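Local coordinates for protein leucine aminopeptidase 2, chloroplastic (Streptomyces sp. BC16019, PDB 5LHJ) that belongs to the M17 metalloaminopeptidases, removes N-terminal amino acids from peptides in all likelihood, and serves in bottromycin maturation, at residues 265-270 / 316-321. Residues are numbered along the deposited sequence; the frame is centred on the assembly and turned at random.
Sequences FDSGGL and NMPDGG
Asp266 and Asn316 pair as a parallel beta bridge at the ends of two strands in the catalytic domain, at the manganese site. Asn316 N gives a nearly straight bond to Phe265 O (2.8 Å), and Asn316 O takes two donors, Ser267 N (3.0 Å) and Ser267 OG (2.9 Å). The Ser267 hydroxyl also accepts from Gly269 N in an ST turn.

Both bridge side chains run the same way, CG swung opposite the backbone N in each (chi1 177° and -173°), which lays the amide beside the carboxylate with their planes 21° apart. Asp266 OD1 receives Asn316 ND2 (3.0 Å) on one face of its plane and Gly268 N (2.9 Å), closing an Asx turn, on the other; ND2 also bonds Thr342 O. Met317 SD meets the edge of the Phe265 ring, 3.5 Å from CD2.

Asp266 OD2 forms a salt bridge with Lys273 and lies close to Asp343 and Glu345, fellow manganese ligands. Replacing Asp266 with alanine is likely to leave Gly268 N without this acceptor, Asn316 ND2 with one bond fewer, and both manganese sites short of a ligand. The geometry is consistent with a second-shell role for Asn316, orienting the carboxylate that binds both metals, absent from this chain.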
loop_
_atom_site.group_PDB
_atom_site.type_symbol
_atom_site.label_atom_id
_atom_site.label_comp_id
_atom_site.label_asym_id
_atom_site.label_seq_id
_atom_site.Cartn_x
_atom_site.Cartn_y
_atom_site.Cartn_z
ATOM N N PHE A 265 25.992 5.507 -4.517
ATOM C CA PHE A 265 24.574 5.789 -4.641
ATOM C C PHE A 265 23.838 4.475 -4.866
ATOM O O PHE A 265 24.192 3.720 -5.767
ATOM C CB PHE A 265 24.276 6.764 -5.778
ATOM C CG PHE A 265 22.824 7.108 -5.876
ATOM C CD1 PHE A 265 22.230 7.923 -4.929
ATOM C CD2 PHE A 265 22.041 6.529 -6.849
ATOM C CE1 PHE A 265 20.872 8.189 -4.977
ATOM C CE2 PHE A 265 20.682 6.799 -6.922
ATOM C CZ PHE A 265 20.096 7.614 -5.982
ATOM N N ASP A 266 22.838 4.208 -4.025
ATOM C CA ASP A 266 22.030 3.005 -4.133
ATOM C C ASP A 266 20.551 3.372 -4.324
ATOM O O ASP A 266 19.866 3.754 -3.371
ATOM C CB ASP A 266 22.215 2.142 -2.889
ATOM C CG ASP A 266 21.347 0.911 -2.901
ATOM O OD1 ASP A 266 20.916 0.486 -3.991
ATOM O OD2 ASP A 266 21.077 0.385 -1.806
ATOM N N SER A 267 20.072 3.206 -5.553
ATOM C CA SER A 267 18.672 3.420 -5.891
ATOM C C SER A 267 17.803 2.192 -5.638
ATOM O O SER A 267 16.595 2.271 -5.845
ATOM C CB SER A 267 18.542 3.744 -7.383
ATOM O OG SER A 267 18.691 2.545 -8.123
ATOM N N GLY A 268 18.415 1.058 -5.293
ATOM C CA GLY A 268 17.712 -0.227 -5.234
ATOM C C GLY A 268 17.803 -1.031 -6.517
ATOM O O GLY A 268 17.432 -2.200 -6.532
ATOM N N GLY A 269 18.300 -0.422 -7.598
ATOM C CA GLY A 269 18.325 -1.091 -8.905
ATOM C C GLY A 269 16.926 -1.315 -9.451
ATOM O O GLY A 269 15.981 -0.633 -9.040
ATOM N N LEU A 270 16.789 -2.294 -10.339
ATOM C CA LEU A 270 15.507 -2.582 -10.994
ATOM C C LEU A 270 14.386 -2.991 -10.029
ATOM O O LEU A 270 13.215 -2.692 -10.284
ATOM C CB LEU A 270 15.675 -3.697 -12.042
ATOM C CG LEU A 270 16.564 -3.434 -13.252
ATOM C CD1 LEU A 270 16.547 -4.656 -14.158
ATOM C CD2 LEU A 270 16.130 -2.198 -14.018
ATOM N N ASN A 316 24.505 1.654 -7.685
ATOM C CA ASN A 316 23.454 0.689 -8.035
ATOM C C ASN A 316 22.280 1.469 -8.655
ATOM O O ASN A 316 21.532 2.137 -7.936
ATOM C CB ASN A 316 23.011 -0.064 -6.773
ATOM C CG ASN A 316 22.045 -1.214 -7.065
ATOM O OD1 ASN A 316 21.982 -1.722 -8.177
ATOM N ND2 ASN A 316 21.311 -1.635 -6.053
ATOM N N MET A 317 22.141 1.409 -9.983
ATOM C CA MET A 317 21.169 2.228 -10.724
ATOM C C MET A 317 20.292 1.366 -11.633
ATOM O O MET A 317 20.753 0.343 -12.121
ATOM C CB MET A 317 21.910 3.248 -11.613
ATOM C CG MET A 317 22.709 4.323 -10.891
ATOM S SD MET A 317 21.625 5.577 -10.197
ATOM C CE MET A 317 21.589 6.821 -11.479
ATOM N N PRO A 318 19.034 1.789 -11.882
ATOM C CA PRO A 318 18.249 1.150 -12.937
ATOM C C PRO A 318 18.682 1.689 -14.308
ATOM O O PRO A 318 19.085 2.854 -14.432
ATOM C CB PRO A 318 16.822 1.592 -12.609
ATOM C CG PRO A 318 17.006 2.978 -12.085
ATOM C CD PRO A 318 18.363 3.006 -11.392
ATOM N N ASP A 319 18.591 0.844 -15.327
ATOM C CA ASP A 319 19.150 1.154 -16.643
ATOM C C ASP A 319 18.841 -0.010 -17.557
ATOM O O ASP A 319 18.602 -1.132 -17.085
ATOM C CB ASP A 319 20.675 1.293 -16.555
ATOM C CG ASP A 319 21.279 1.838 -17.825
ATOM O OD1 ASP A 319 21.110 3.047 -18.060
ATOM O OD2 ASP A 319 21.928 1.057 -18.572
ATOM N N GLY A 320 18.859 0.248 -18.855
ATOM C CA GLY A 320 18.719 -0.810 -19.848
ATOM C C GLY A 320 19.745 -1.925 -19.767
ATOM O O GLY A 320 19.480 -3.034 -20.257
ATOM N N GLY A 321 20.924 -1.617 -19.218
ATOM C CA GLY A 321 21.976 -2.609 -18.980
ATOM C C GLY A 321 22.207 -3.008 -17.536
ATOM O O GLY A 321 23.264 -3.534 -17.222
#